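Local structure of class D beta-lactamase (Fusobacterium nucleatum subsp. polymorphum, 4IED) at residues R52-S57 with T201-V206; K135-G138 with K143-L146. The protein probably hydrolyses beta-lactam antibiotics to substituted beta-amino acids, as a serine enzyme of the class D beta-lactamase family. All blocks are in the same frame, centred on the assembly; numbering follows the deposited sequence.

Contact 1. Residues R52-S57 with T201-V206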
ATOM      1  N   ARG A  52     -13.599  -2.077   5.362  1.00  7.13           N
ATOM      2  CA  ARG A  52     -12.514  -2.925   4.959  1.00  6.81           C
ATOM      3  C   ARG A  52     -12.737  -3.477   3.535  1.00  6.78           C
ATOM      4  O   ARG A  52     -13.847  -3.936   3.197  1.00  7.13           O
ATOM      5  CB  ARG A  52     -12.339  -4.109   5.911  1.00  6.96           C
ATOM      6  CG  ARG A  52     -11.886  -3.691   7.287  1.00  7.00           C
ATOM      7  CD  ARG A  52     -11.726  -4.925   8.122  1.00  7.20           C
ATOM      8  NE  ARG A  52     -11.066  -4.664   9.405  1.00  7.25           N
ATOM      9  CZ  ARG A  52     -11.134  -5.474  10.428  1.00  7.57           C
ATOM     10  NH1 ARG A  52     -11.924  -6.525  10.467  1.00  7.91           N
ATOM     11  NH2 ARG A  52     -10.416  -5.204  11.506  1.00  7.63           N
ATOM     12  N   PHE A  53     -11.664  -3.406   2.739  1.00  6.42           N
ATOM     13  CA  PHE A  53     -11.633  -3.896   1.336  1.00  6.40           C
ATOM     14  C   PHE A  53     -10.421  -4.747   1.129  1.00  6.16           C
ATOM     15  O   PHE A  53      -9.313  -4.620   1.832  1.00  5.90           O
ATOM     16  CB  PHE A  53     -11.606  -2.747   0.258  1.00  6.30           C
ATOM     17  CG  PHE A  53     -12.782  -1.800   0.346  1.00  6.57           C
ATOM     18  CD1 PHE A  53     -13.992  -2.180  -0.233  1.00  6.96           C
ATOM     19  CD2 PHE A  53     -12.697  -0.519   0.914  1.00  6.51           C
ATOM     20  CE1 PHE A  53     -15.085  -1.317  -0.181  1.00  7.27           C
ATOM     21  CE2 PHE A  53     -13.725   0.351   0.980  1.00  6.80           C
ATOM     22  CZ  PHE A  53     -14.950  -0.049   0.437  1.00  7.19           C
ATOM     23  N   TYR A  54     -10.438  -5.624   0.120  1.00  6.25           N
ATOM     24  CA  TYR A  54      -9.216  -6.380  -0.243  1.00  6.05           C
ATOM     25  C   TYR A  54      -8.089  -5.356  -0.472  1.00  5.69           C
ATOM     26  O   TYR A  54      -8.334  -4.391  -1.198  1.00  5.67           O
ATOM     27  CB  TYR A  54      -9.400  -7.207  -1.516  1.00  6.24           C
ATOM     28  CG  TYR A  54     -10.624  -8.089  -1.609  1.00  6.68           C
ATOM     29  CD1 TYR A  54     -11.226  -8.683  -0.508  1.00  6.93           C
ATOM     30  CD2 TYR A  54     -11.154  -8.296  -2.829  1.00  7.23           C
ATOM     31  CE1 TYR A  54     -12.340  -9.486  -0.641  1.00  7.67           C
ATOM     32  CE2 TYR A  54     -12.205  -9.129  -3.018  1.00  8.01           C
ATOM     33  CZ  TYR A  54     -12.845  -9.657  -1.936  1.00  8.09           C
ATOM     34  OH  TYR A  54     -13.982 -10.505  -2.107  1.00  9.71           O
ATOM     35  N   PRO A  55      -6.889  -5.583   0.078  1.00  5.48           N
ATOM     36  CA  PRO A  55      -5.848  -4.564  -0.136  1.00  5.20           C
ATOM     37  C   PRO A  55      -5.191  -4.638  -1.448  1.00  5.14           C
ATOM     38  O   PRO A  55      -4.518  -3.661  -1.907  1.00  4.99           O
ATOM     39  CB  PRO A  55      -4.810  -4.941   0.937  1.00  5.09           C
ATOM     40  CG  PRO A  55      -5.047  -6.429   1.158  1.00  5.28           C
ATOM     41  CD  PRO A  55      -6.528  -6.618   1.042  1.00  5.54           C
ATOM     42  N   ALA A  56      -5.374  -5.718  -2.192  1.00  5.31           N
ATOM     43  CA  ALA A  56      -4.636  -5.866  -3.472  1.00  5.31           C
ATOM     44  C   ALA A  56      -3.231  -5.592  -3.337  1.00  5.10           C
ATOM     45  O   ALA A  56      -2.608  -5.933  -2.320  1.00  4.99           O
ATOM     46  CB  ALA A  56      -5.257  -5.063  -4.599  1.00  5.43           C
ATOM     47  N   SER A  57      -2.594  -5.038  -4.357  1.00  5.07           N
ATOM     48  CA  SER A  57      -1.144  -4.943  -4.229  1.00  4.93           C
ATOM     49  C   SER A  57      -0.563  -3.959  -3.191  1.00  4.72           C
ATOM     50  O   SER A  57       0.629  -3.922  -3.003  1.00  4.65           O
ATOM     51  CB  SER A  57      -0.477  -4.615  -5.574  1.00  5.01           C
ATOM     52  OG  SER A  57      -0.765  -5.490  -6.643  1.00  5.27           O
ATOM     53  N   THR A 201      -9.501  -6.432  -8.325  1.00  7.34           N
ATOM     54  CA  THR A 201     -10.399  -6.696  -9.470  1.00  8.25           C
ATOM     55  C   THR A 201     -11.043  -8.068  -9.407  1.00  8.93           C
ATOM     56  O   THR A 201     -11.940  -8.363 -10.191  1.00  9.83           O
ATOM     57  CB  THR A 201      -9.695  -6.572 -10.810  1.00  8.63           C
ATOM     58  OG1 THR A 201      -8.531  -7.439 -10.808  1.00  8.69           O
ATOM     59  CG2 THR A 201      -9.157  -5.180 -11.027  1.00  8.77           C
ATOM     60  N   ASP A 202     -10.549  -8.964  -8.593  1.00  9.22           N
ATOM     61  CA  ASP A 202     -11.023 -10.331  -8.531  1.00 10.43           C
ATOM     62  C   ASP A 202     -12.017 -10.559  -7.424  1.00 10.00           C
ATOM     63  O   ASP A 202     -11.908 -10.004  -6.331  1.00  9.17           O
ATOM     64  CB  ASP A 202      -9.842 -11.262  -8.279  1.00 11.93           C
ATOM     65  CG  ASP A 202      -8.847 -11.344  -9.456  1.00 15.23           C
ATOM     66  OD1 ASP A 202      -9.246 -11.253 -10.594  1.00 21.40           O
ATOM     67  OD2 ASP A 202      -7.692 -11.706  -9.211  1.00 21.96           O
ATOM     68  N   ASN A 203     -13.043 -11.334  -7.692  1.00 10.51           N
ATOM     69  CA  ASN A 203     -14.031 -11.647  -6.694  1.00 10.72           C
ATOM     70  C   ASN A 203     -14.767 -10.437  -6.137  1.00 10.53           C
ATOM     71  O   ASN A 203     -14.988 -10.357  -4.936  1.00 10.83           O
ATOM     72  CB  ASN A 203     -13.445 -12.577  -5.648  1.00 11.05           C
ATOM     73  CG  ASN A 203     -14.475 -13.243  -4.776  1.00 12.01           C
ATOM     74  OD1 ASN A 203     -15.564 -13.608  -5.244  1.00 13.86           O
ATOM     75  ND2 ASN A 203     -14.196 -13.327  -3.462  1.00 12.27           N
ATOM     76  N   ILE A 204     -15.085  -9.486  -7.043  1.00 10.27           N
ATOM     77  CA  ILE A 204     -15.720  -8.272  -6.640  1.00 10.10           C
ATOM     78  C   ILE A 204     -16.497  -7.681  -7.849  1.00 10.22           C
ATOM     79  O   ILE A 204     -15.998  -7.719  -8.979  1.00 10.36           O
ATOM     80  CB  ILE A 204     -14.606  -7.324  -6.124  1.00  9.73           C
ATOM     81  CG1 ILE A 204     -15.143  -6.189  -5.345  1.00 10.13           C
ATOM     82  CG2 ILE A 204     -13.641  -6.860  -7.220  1.00  9.32           C
ATOM     83  CD1 ILE A 204     -13.999  -5.432  -4.670  1.00  9.84           C
ATOM     84  N   VAL A 205     -17.678  -7.119  -7.612  1.00 10.26           N
ATOM     85  CA  VAL A 205     -18.432  -6.572  -8.712  1.00 10.62           C
ATOM     86  C   VAL A 205     -17.872  -5.214  -9.135  1.00 10.29           C
ATOM     87  O   VAL A 205     -17.728  -4.925 -10.320  1.00 10.82           O
ATOM     88  CB  VAL A 205     -19.914  -6.465  -8.338  1.00 11.12           C
ATOM     89  CG1 VAL A 205     -20.751  -5.769  -9.451  1.00 11.59           C
ATOM     90  CG2 VAL A 205     -20.507  -7.864  -8.268  1.00 11.69           C
ATOM     91  N   VAL A 206     -17.578  -4.366  -8.157  1.00  9.72           N
ATOM     92  CA  VAL A 206     -17.055  -3.031  -8.397  1.00  9.43           C
ATOM     93  C   VAL A 206     -15.584  -2.996  -7.907  1.00  8.48           C
ATOM     94  O   VAL A 206     -15.286  -2.993  -6.683  1.00  8.41           O
ATOM     95  CB  VAL A 206     -17.835  -1.947  -7.671  1.00  9.71           C
ATOM     96  CG1 VAL A 206     -17.170  -0.611  -7.859  1.00  9.60           C
ATOM     97  CG2 VAL A 206     -19.265  -1.904  -8.230  1.00 10.53           C
TER
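Tyr-54 reaches across to the turn at Asp-202 and Asn-203 and carries nearly all of this contact. With CG beside the backbone N and anti to the carbonyl carbon (chi1 -50°), its ring is sent to that turn. There OH donates a hydrogen bond to the backbone O of Asn-203 at 3.0 Å. The hydroxyl approaches this oxygen at 149°, a moderately bent bond somewhat off the carbonyl plane. The same oxygen meets the ring at its edge, as does the carbonyl of Asp-202, its O 3.4 Å from Tyr-54 CE2. Two successive carbonyls thus face the ring edge, the tight part of the contact. Apolar packing is looser: Ile-204 approaches obliquely, its CB 4.3 Å from Tyr-54 CE2. On the exposed side, the Asn-203 amide and phenol planes are only 13° apart, but the groups do not stack; ND2 comes within 3.1 Å of Tyr-54 OH without a bonding angle and bonds instead to Glu-147 O. The Asp-202 carboxylate turns from the tyrosine. Tyr-54 O accepts a bond from Trp-210 NE1. The contact joins the loop between helices 46-49 and 62-69 to the connection between antiparallel strands 192-200 and 208-216, at the chain surface.

Contact 2. Residues K135-G138 with K143-L146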
ATOM      1  N   LYS A 135      -7.062  -9.849   9.159  1.00  5.64           N
ATOM      2  CA  LYS A 135      -6.068 -10.925   9.423  1.00  5.73           C
ATOM      3  C   LYS A 135      -6.515 -12.294   8.816  1.00  5.93           C
ATOM      4  O   LYS A 135      -6.043 -13.352   9.227  1.00  6.23           O
ATOM      5  CB  LYS A 135      -5.721 -11.092  10.895  1.00  6.03           C
ATOM      6  CG  LYS A 135      -5.213  -9.839  11.595  1.00  5.94           C
ATOM      7  CD  LYS A 135      -5.362  -9.844  13.089  1.00  6.36           C
ATOM      8  CE  LYS A 135      -6.757  -9.484  13.602  1.00  6.63           C
ATOM      9  NZ  LYS A 135      -7.196  -8.114  13.323  1.00  6.44           N
ATOM     10  N   GLU A 136      -7.321 -12.306   7.787  1.00  5.88           N
ATOM     11  CA  GLU A 136      -7.819 -13.572   7.249  1.00  6.16           C
ATOM     12  C   GLU A 136      -6.969 -13.984   6.028  1.00  6.02           C
ATOM     13  O   GLU A 136      -6.851 -13.200   5.060  1.00  5.71           O
ATOM     14  CB  GLU A 136      -9.249 -13.392   6.816  1.00  6.32           C
ATOM     15  CG  GLU A 136     -10.145 -13.056   8.005  1.00  6.59           C
ATOM     16  CD  GLU A 136     -10.234 -14.206   8.983  1.00  7.04           C
ATOM     17  OE1 GLU A 136     -10.540 -15.338   8.578  1.00  7.45           O
ATOM     18  OE2 GLU A 136     -10.122 -13.939  10.182  1.00  7.19           O
ATOM     19  N   ILE A 137      -6.501 -15.201   6.071  1.00  6.64           N
ATOM     20  CA  ILE A 137      -5.756 -15.810   5.002  1.00  7.54           C
ATOM     21  C   ILE A 137      -6.616 -16.819   4.225  1.00  7.87           C
ATOM     22  O   ILE A 137      -6.270 -17.187   3.086  1.00  8.56           O
ATOM     23  CB  ILE A 137      -4.395 -16.397   5.445  1.00  8.53           C
ATOM     24  CG1 ILE A 137      -3.523 -15.227   5.933  1.00  8.94           C
ATOM     25  CG2 ILE A 137      -3.791 -17.286   4.349  1.00  9.43           C
ATOM     26  CD1 ILE A 137      -2.350 -15.858   6.654  1.00 10.08           C
ATOM     27  N   GLY A 138      -7.647 -17.419   4.822  1.00  8.18           N
ATOM     28  CA  GLY A 138      -8.390 -18.472   4.056  1.00  8.55           C
ATOM     29  C   GLY A 138      -7.473 -19.648   3.757  1.00  9.02           C
ATOM     30  O   GLY A 138      -6.608 -20.024   4.513  1.00  9.96           O
ATOM     31  N   LYS A 143      -3.126 -15.954  -2.873  1.00  6.83           N
ATOM     32  CA  LYS A 143      -4.237 -15.150  -3.410  1.00  6.85           C
ATOM     33  C   LYS A 143      -4.965 -14.352  -2.373  1.00  6.06           C
ATOM     34  O   LYS A 143      -5.873 -13.585  -2.702  1.00  5.97           O
ATOM     35  CB  LYS A 143      -5.259 -15.968  -4.183  1.00  8.14           C
ATOM     36  CG  LYS A 143      -4.718 -16.816  -5.280  1.00  9.97           C
ATOM     37  CD  LYS A 143      -5.840 -17.725  -5.813  1.00 12.60           C
ATOM     38  CE  LYS A 143      -5.333 -18.789  -6.719  1.00 14.66           C
ATOM     39  NZ  LYS A 143      -6.422 -19.428  -7.435  1.00 17.70           N
ATOM     40  N   PHE A 144      -4.685 -14.561  -1.057  1.00  5.88           N
ATOM     41  CA  PHE A 144      -5.567 -14.029  -0.021  1.00  5.75           C
ATOM     42  C   PHE A 144      -5.693 -12.543   0.024  1.00  5.43           C
ATOM     43  O   PHE A 144      -6.636 -12.082   0.565  1.00  5.42           O
ATOM     44  CB  PHE A 144      -5.177 -14.575   1.383  1.00  5.77           C
ATOM     45  CG  PHE A 144      -3.791 -14.150   1.844  1.00  5.55           C
ATOM     46  CD1 PHE A 144      -3.633 -12.977   2.539  1.00  5.26           C
ATOM     47  CD2 PHE A 144      -2.658 -14.943   1.638  1.00  5.70           C
ATOM     48  CE1 PHE A 144      -2.378 -12.512   2.915  1.00  5.11           C
ATOM     49  CE2 PHE A 144      -1.405 -14.482   1.980  1.00  5.55           C
ATOM     50  CZ  PHE A 144      -1.280 -13.303   2.688  1.00  5.26           C
ATOM     51  N   TRP A 145      -4.637 -11.818  -0.423  1.00  5.23           N
ATOM     52  CA  TRP A 145      -4.679 -10.369  -0.439  1.00  5.00           C
ATOM     53  C   TRP A 145      -5.284  -9.773  -1.720  1.00  5.22           C
ATOM     54  O   TRP A 145      -5.466  -8.569  -1.809  1.00  5.00           O
ATOM     55  CB  TRP A 145      -3.289  -9.776  -0.272  1.00  4.80           C
ATOM     56  CG  TRP A 145      -2.365 -10.111  -1.482  1.00  4.93           C
ATOM     57  CD1 TRP A 145      -2.046  -9.312  -2.491  1.00  4.95           C
ATOM     58  CD2 TRP A 145      -1.515 -11.285  -1.612  1.00  5.11           C
ATOM     59  NE1 TRP A 145      -1.170  -9.908  -3.324  1.00  5.18           N
ATOM     60  CE2 TRP A 145      -0.795 -11.130  -2.818  1.00  5.25           C
ATOM     61  CE3 TRP A 145      -1.295 -12.422  -0.830  1.00  5.23           C
ATOM     62  CZ2 TRP A 145       0.148 -12.061  -3.272  1.00  5.50           C
ATOM     63  CZ3 TRP A 145      -0.381 -13.333  -1.246  1.00  5.47           C
ATOM     64  CH2 TRP A 145       0.362 -13.154  -2.487  1.00  5.61           C
ATOM     65  N   LEU A 146      -5.611 -10.609  -2.723  1.00  6.08           N
ATOM     66  CA  LEU A 146      -6.105 -10.139  -4.014  1.00  7.02           C
ATOM     67  C   LEU A 146      -7.519 -10.466  -4.360  1.00  6.96           C
ATOM     68  O   LEU A 146      -8.158  -9.800  -5.218  1.00  7.39           O
ATOM     69  CB  LEU A 146      -5.098 -10.480  -5.142  1.00  8.34           C
ATOM     70  CG  LEU A 146      -4.722 -11.853  -5.287  1.00  9.89           C
ATOM     71  CD1 LEU A 146      -5.608 -12.561  -6.253  1.00 11.40           C
ATOM     72  CD2 LEU A 146      -3.231 -11.926  -5.813  1.00  9.74           C
TER
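Phe-144 and Ile-137 run alongside each other in the same direction and bury most of the surface between 135-138 and 143-146. Ile-137 CG1 makes a CH-pi contact with one face of the phenylalanine ring, 4.1 Å from the centroid of Phe-144. It stands almost straight above the ring centre (9° from the normal). The other branch, CG2, touches Phe-144 CD2 at 3.8 Å. A chi1 of -64° spreads the two branches, putting CG1 over the ring face and CG2 near its CG-CD2 side. The benzylic CB of Phe-144 also comes within 3.3 Å of Ile-137 O. Against the opposite face, Trp-145 is set edge-to-face (T-shaped), its ring nearly perpendicular to the phenyl and its CE3 over the centre, 3.5 Å from the Phe-144 ring plane. No hydrogen bond crosses between the segments. Helix 108-130 closes in through Gln-124 and Leu-127 against Ile-137, and through Met-123 against Phe-144.

Glu-136 contributes less: its backbone O stands 4.1 Å from Phe-144 CD1, while the carboxylate extends outward from the ring. With Asn-134 it contributes to a magnesium site seen in this protein, although no metal is bound there to this chain. The second segment continues to Trp-145, whose NE1 bonds to the carboxylated lysine at position 60, a modification characteristic of class D beta-lactamase active sites.

Contact 1 is a surface contact and contact 2 a buried one, and their chemistry follows that difference. The first depends on a polar phenol-to-carbonyl bond beside exposed side chains, whereas the second is apolar and aromatic. They also differ in reach: 52-57 and 201-206 lie far apart in sequence and join an interhelical loop to a strand connection, but both halves of contact 2 belong to the loop between helices 108-130 and 154-165. Their centres are 11 Å apart, and they touch directly: Trp-145 packs on Pro-55 and Ala-56, and Leu-146 on Tyr-54 and Asp-202. Each has one segment that reaches the carboxylated lysine: in 52-57 it is Ser-57 OG that bonds to it.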